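Local coordinates for interferon-activable protein 202 (Mus musculus, PDB 4L5R) that binds double-stranded DNA without sequence specificity and restrains innate inflammation by preventing activation of the AIM2 inflammasome, probably by sequestering cytoplasmic DNA, at residues A[16-21]-A[95-100]; A[66-71]-A[86-91]. One frame throughout, in Å; residues are numbered along the deposited sequence.

How the contacts relate
Two OB folds in tandem make up HIN-200 domain 1, and both contacts belong to the first of them. From the N terminus, the chain enters strand 17-30, whose start forms half of contact 1. It later runs through residues 66-71 and turns by way of strand 79-82 to residues 86-91, where contact 2, an antiparallel strand pair, closes a short loop. Residues 95-100 then return to the first strand, so that contact 1 closes a longer loop with the whole of contact 2 within it. Strands 17-30 and 67-76 are neighbours in one sheet, and contact 1 ties to that sheet the segment leading into helix 101-108.

Contact 1: A[16-21]-A[95-100]; sequences PMTVMV and QMFEVP. Unlike the reference sequence in segment 95-100: Met96 (reference Ile), Phe97 (reference Ile).
The chain at residues 95-100 passes Thr18 and Met20 without pairing as a strand: the touching parts run 39° apart, Thr18 and Gln95 lie 6.9 Å from CA to CA, and Met20 and Val99 are farther apart still. This is a worked example of an irregular segment held against a strand by side-chain packing, without backbone pairing, here strand 17-30 of the first OB fold in HIN-200 domain 1.

Thr18 touches with its methyl. CG2 lies 3.6 Å from Gln95 O and also meets Phe97 CE2. The hydroxyl is engaged elsewhere, in a hydrogen bond with Thr69 OG1, while Gln95 OE1 accepts from the backbone N of Ala92; the side chains of Thr18 and Gln95 cross at about a right angle and touch without bonding to each other.

Phe97 presents its rim to the strand. With chi1 at 47°, CG sits between the backbone N and the carbonyl carbon, and the ring reaches back until CZ is 3.5 Å from Thr18 O, with Val19 CA also near the ring plane. The same ring meets that of Phe67 edge-to-face, which probably helps fix its tilt.

Beyond the ring the contact becomes apolar. Met20 and Val99 both touch Ile104, on helix 101-108, so this end is shared by strand, linking segment and helix. Met20 extends through its first two torsions and bends only at chi3, 69°, which brings its terminal methyl CE to 3.7 Å from Val99 CG2.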
loop_
_atom_site.group_PDB
_atom_site.type_symbol
_atom_site.label_atom_id
_atom_site.label_comp_id
_atom_site.label_asym_id
_atom_site.label_seq_id
_atom_site.Cartn_x
_atom_site.Cartn_y
_atom_site.Cartn_z
ATOM N N PRO A 16 -15.626 -11.427 -11.325
ATOM C CA PRO A 16 -14.554 -12.097 -10.580
ATOM C C PRO A 16 -13.175 -11.959 -11.229
ATOM O O PRO A 16 -13.026 -12.044 -12.447
ATOM C CB PRO A 16 -14.993 -13.568 -10.553
ATOM C CG PRO A 16 -16.111 -13.685 -11.538
ATOM C CD PRO A 16 -16.736 -12.343 -11.656
ATOM N N MET A 17 -12.171 -11.728 -10.393
ATOM C CA MET A 17 -10.784 -11.750 -10.822
ATOM C C MET A 17 -9.967 -12.628 -9.882
ATOM O O MET A 17 -10.012 -12.459 -8.652
ATOM C CB MET A 17 -10.184 -10.335 -10.840
ATOM C CG MET A 17 -8.764 -10.322 -11.380
ATOM S SD MET A 17 -8.056 -8.663 -11.602
ATOM C CE MET A 17 -8.028 -8.050 -9.934
ATOM N N THR A 18 -9.200 -13.550 -10.455
ATOM C CA THR A 18 -8.334 -14.403 -9.648
ATOM C C THR A 18 -6.925 -13.814 -9.539
ATOM O O THR A 18 -6.311 -13.466 -10.545
ATOM C CB THR A 18 -8.267 -15.811 -10.229
ATOM O OG1 THR A 18 -9.570 -16.397 -10.164
ATOM C CG2 THR A 18 -7.308 -16.682 -9.434
ATOM N N VAL A 19 -6.426 -13.703 -8.312
ATOM C CA VAL A 19 -5.079 -13.180 -8.071
ATOM C C VAL A 19 -4.262 -14.111 -7.173
ATOM O O VAL A 19 -4.810 -14.929 -6.422
ATOM C CB VAL A 19 -5.122 -11.778 -7.421
ATOM C CG1 VAL A 19 -5.979 -10.826 -8.257
ATOM C CG2 VAL A 19 -5.630 -11.856 -5.973
ATOM N N MET A 20 -2.943 -13.977 -7.233
ATOM C CA MET A 20 -2.094 -14.696 -6.306
ATOM C C MET A 20 -1.607 -13.706 -5.260
ATOM O O MET A 20 -1.101 -12.643 -5.597
ATOM C CB MET A 20 -0.898 -15.344 -7.008
ATOM C CG MET A 20 -0.060 -16.175 -6.034
ATOM S SD MET A 20 1.448 -16.884 -6.718
ATOM C CE MET A 20 2.447 -15.434 -6.969
ATOM N N VAL A 21 -1.772 -14.043 -3.992
ATOM C CA VAL A 21 -1.312 -13.150 -2.942
ATOM C C VAL A 21 0.212 -13.170 -2.828
ATOM O O VAL A 21 0.829 -14.237 -2.743
ATOM C CB VAL A 21 -1.932 -13.517 -1.592
ATOM C CG1 VAL A 21 -1.406 -12.574 -0.502
ATOM C CG2 VAL A 21 -3.466 -13.471 -1.694
ATOM N N GLN A 95 -8.471 -22.211 -12.384
ATOM C CA GLN A 95 -8.422 -20.750 -12.430
ATOM C C GLN A 95 -7.030 -20.236 -12.092
ATOM O O GLN A 95 -6.797 -19.032 -12.079
ATOM C CB GLN A 95 -9.424 -20.134 -11.451
ATOM C CG GLN A 95 -10.874 -20.151 -11.911
ATOM C CD GLN A 95 -11.832 -19.750 -10.798
ATOM O OE1 GLN A 95 -11.555 -19.968 -9.614
ATOM N NE2 GLN A 95 -12.958 -19.153 -11.173
ATOM N N MET A 96 -6.113 -21.150 -11.803
ATOM C CA MET A 96 -4.767 -20.768 -11.408
ATOM C C MET A 96 -3.870 -20.576 -12.620
ATOM O O MET A 96 -4.183 -21.034 -13.721
ATOM C CB MET A 96 -4.173 -21.806 -10.458
ATOM C CG MET A 96 -4.847 -21.833 -9.097
ATOM S SD MET A 96 -4.204 -23.156 -8.069
ATOM C CE MET A 96 -5.214 -22.951 -6.599
ATOM N N PHE A 97 -2.754 -19.894 -12.407
ATOM C CA PHE A 97 -1.855 -19.546 -13.492
ATOM C C PHE A 97 -0.475 -19.304 -12.913
ATOM O O PHE A 97 -0.310 -19.188 -11.699
ATOM C CB PHE A 97 -2.345 -18.275 -14.189
ATOM C CG PHE A 97 -2.721 -17.174 -13.236
ATOM C CD1 PHE A 97 -1.768 -16.278 -12.772
ATOM C CD2 PHE A 97 -4.028 -17.048 -12.784
ATOM C CE1 PHE A 97 -2.111 -15.274 -11.887
ATOM C CE2 PHE A 97 -4.380 -16.041 -11.904
ATOM C CZ PHE A 97 -3.420 -15.156 -11.451
ATOM N N GLU A 98 0.517 -19.230 -13.789
ATOM C CA GLU A 98 1.867 -18.910 -13.371
ATOM C C GLU A 98 2.052 -17.405 -13.483
ATOM O O GLU A 98 1.739 -16.815 -14.516
ATOM C CB GLU A 98 2.867 -19.645 -14.259
ATOM C CG GLU A 98 4.323 -19.345 -13.969
ATOM C CD GLU A 98 5.255 -20.139 -14.868
ATOM O OE1 GLU A 98 5.042 -21.365 -15.006
ATOM O OE2 GLU A 98 6.190 -19.538 -15.443
ATOM N N VAL A 99 2.524 -16.775 -12.411
ATOM C CA VAL A 99 2.821 -15.350 -12.449
ATOM C C VAL A 99 4.233 -15.186 -12.987
ATOM O O VAL A 99 5.181 -15.715 -12.410
ATOM C CB VAL A 99 2.758 -14.696 -11.050
ATOM C CG1 VAL A 99 3.101 -13.225 -11.147
ATOM C CG2 VAL A 99 1.381 -14.873 -10.415
ATOM N N PRO A 100 4.380 -14.459 -14.101
ATOM C CA PRO A 100 5.698 -14.286 -14.717
ATOM C C PRO A 100 6.704 -13.687 -13.734
ATOM O O PRO A 100 6.331 -12.896 -12.867
ATOM C CB PRO A 100 5.420 -13.310 -15.862
ATOM C CG PRO A 100 3.985 -13.532 -16.192
ATOM C CD PRO A 100 3.316 -13.806 -14.883
#

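Contact 2: A[66-71]-A[86-91]; sequences QFITIS and ATVSEA. Unlike the reference sequence in segment 66-71: Gln66 (reference Lys).
Val88 lays its CG1 against the end of Ile68, 4.0 Å from CD1, while its other methyl, CG2, faces Ile70 CG1 at 4.3 Å. One valine thus bridges two isoleucines of the adjoining strand. Ile68 reaches it through a first torsion, chi1 59°, that sets CG1 between the backbone N and the carbonyl carbon, with the chain extended beyond to CD1.

Beneath these contacts lies an antiparallel ladder that illustrates the alternation of such pairs. Thr69 with Ser89 and Ser71 with Thr87 are hydrogen-bonded pairs, each closed by two reciprocal N-H to O=C bonds; Thr69 N to Ser89 O is 2.8 Å. Ile70 with Val88 is the non-hydrogen-bonded pair between them, where Val88 CA approaches Thr69 O at 3.4 Å in a CA-H...O contact. The opposite face carries Thr69, Ser71, Thr87 and Ser89. There Ser71 OG packs 3.5 Å from Thr87 CB.

At Ile68 and Glu90 the side chains diverge as the ladder ends. The last bond, Ala91 N to Phe67 O, is 3.0 Å long, but its donor stands 41° out of the carbonyl plane, unlike the bonds farther along. Ala91 also sets its CB 3.6 Å from Phe67 CB.

Strand 67-76 is bonded to strand 87-90 along one edge and to strand 17-30 along the other. The buried Ile68 packs on Val19, Val21 and Phe62, Val88 rests on Leu58, and Phe67 touches Met20, which in turn meets helix 101-108.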
loop_
_atom_site.group_PDB
_atom_site.type_symbol
_atom_site.label_atom_id
_atom_site.label_comp_id
_atom_site.label_asym_id
_atom_site.label_seq_id
_atom_site.Cartn_x
_atom_site.Cartn_y
_atom_site.Cartn_z
ATOM N N GLN A 66 -0.936 -17.991 -2.068
ATOM C CA GLN A 66 -2.246 -18.594 -2.297
ATOM C C GLN A 66 -3.034 -17.840 -3.374
ATOM O O GLN A 66 -2.886 -16.632 -3.548
ATOM C CB GLN A 66 -3.043 -18.666 -0.993
ATOM C CG GLN A 66 -2.326 -19.429 0.111
ATOM C CD GLN A 66 -1.789 -20.773 -0.355
ATOM O OE1 GLN A 66 -2.537 -21.613 -0.864
ATOM N NE2 GLN A 66 -0.486 -20.980 -0.188
ATOM N N PHE A 67 -3.870 -18.563 -4.102
ATOM C CA PHE A 67 -4.694 -17.961 -5.139
ATOM C C PHE A 67 -6.105 -17.742 -4.629
ATOM O O PHE A 67 -6.741 -18.666 -4.107
ATOM C CB PHE A 67 -4.742 -18.853 -6.389
ATOM C CG PHE A 67 -3.480 -18.821 -7.207
ATOM C CD1 PHE A 67 -2.372 -19.562 -6.825
ATOM C CD2 PHE A 67 -3.401 -18.051 -8.360
ATOM C CE1 PHE A 67 -1.210 -19.542 -7.581
ATOM C CE2 PHE A 67 -2.236 -18.023 -9.121
ATOM C CZ PHE A 67 -1.139 -18.766 -8.727
ATOM N N ILE A 68 -6.604 -16.527 -4.804
ATOM C CA ILE A 68 -7.945 -16.179 -4.368
ATOM C C ILE A 68 -8.693 -15.475 -5.486
ATOM O O ILE A 68 -8.092 -14.857 -6.371
ATOM C CB ILE A 68 -7.930 -15.300 -3.101
ATOM C CG1 ILE A 68 -7.144 -14.000 -3.342
ATOM C CG2 ILE A 68 -7.338 -16.079 -1.923
ATOM C CD1 ILE A 68 -7.194 -13.022 -2.147
ATOM N N THR A 69 -10.013 -15.596 -5.457
ATOM C CA THR A 69 -10.857 -15.013 -6.488
ATOM C C THR A 69 -11.715 -13.937 -5.852
ATOM O O THR A 69 -12.463 -14.199 -4.901
ATOM C CB THR A 69 -11.751 -16.073 -7.146
ATOM O OG1 THR A 69 -10.932 -17.031 -7.828
ATOM C CG2 THR A 69 -12.694 -15.430 -8.148
ATOM N N ILE A 70 -11.605 -12.724 -6.378
ATOM C CA ILE A 70 -12.250 -11.573 -5.770
ATOM C C ILE A 70 -13.280 -10.969 -6.709
ATOM O O ILE A 70 -13.037 -10.845 -7.915
ATOM C CB ILE A 70 -11.211 -10.484 -5.424
ATOM C CG1 ILE A 70 -10.122 -11.054 -4.510
ATOM C CG2 ILE A 70 -11.893 -9.305 -4.757
ATOM C CD1 ILE A 70 -8.926 -10.123 -4.324
ATOM N N SER A 71 -14.428 -10.591 -6.153
ATOM C CA SER A 71 -15.460 -9.918 -6.926
ATOM C C SER A 71 -16.172 -8.888 -6.059
ATOM O O SER A 71 -16.166 -8.989 -4.824
ATOM C CB SER A 71 -16.470 -10.939 -7.472
ATOM O OG SER A 71 -17.006 -11.718 -6.423
ATOM N N ALA A 86 -17.366 -7.051 -0.873
ATOM C CA ALA A 86 -16.726 -8.008 -1.779
ATOM C C ALA A 86 -16.929 -9.486 -1.396
ATOM O O ALA A 86 -17.223 -9.823 -0.243
ATOM C CB ALA A 86 -15.234 -7.689 -1.917
ATOM N N THR A 87 -16.793 -10.360 -2.387
ATOM C CA THR A 87 -16.686 -11.788 -2.146
ATOM C C THR A 87 -15.265 -12.253 -2.427
ATOM O O THR A 87 -14.686 -11.922 -3.472
ATOM C CB THR A 87 -17.647 -12.582 -3.045
ATOM O OG1 THR A 87 -18.996 -12.204 -2.747
ATOM C CG2 THR A 87 -17.472 -14.067 -2.811
ATOM N N VAL A 88 -14.708 -13.029 -1.504
ATOM C CA VAL A 88 -13.374 -13.590 -1.687
ATOM C C VAL A 88 -13.427 -15.088 -1.450
ATOM O O VAL A 88 -13.794 -15.529 -0.361
ATOM C CB VAL A 88 -12.348 -12.948 -0.722
ATOM C CG1 VAL A 88 -10.953 -13.519 -0.966
ATOM C CG2 VAL A 88 -12.348 -11.435 -0.880
ATOM N N SER A 89 -13.090 -15.865 -2.478
ATOM C CA SER A 89 -13.094 -17.326 -2.395
ATOM C C SER A 89 -11.698 -17.861 -2.668
ATOM O O SER A 89 -10.887 -17.195 -3.308
ATOM C CB SER A 89 -14.044 -17.927 -3.438
ATOM O OG SER A 89 -15.354 -17.404 -3.317
ATOM N N GLU A 90 -11.420 -19.068 -2.192
ATOM C CA GLU A 90 -10.226 -19.778 -2.622
ATOM C C GLU A 90 -10.412 -20.179 -4.081
ATOM O O GLU A 90 -11.483 -20.646 -4.482
ATOM C CB GLU A 90 -9.974 -21.002 -1.748
ATOM C CG GLU A 90 -9.027 -22.031 -2.344
ATOM C CD GLU A 90 -9.212 -23.407 -1.714
ATOM O OE1 GLU A 90 -10.000 -23.513 -0.750
ATOM O OE2 GLU A 90 -8.582 -24.380 -2.184
ATOM N N ALA A 91 -9.364 -19.982 -4.874
ATOM C CA ALA A 91 -9.443 -20.194 -6.315
ATOM C C ALA A 91 -9.500 -21.668 -6.678
ATOM O O ALA A 91 -8.825 -22.499 -6.074
ATOM C CB ALA A 91 -8.273 -19.516 -7.021
#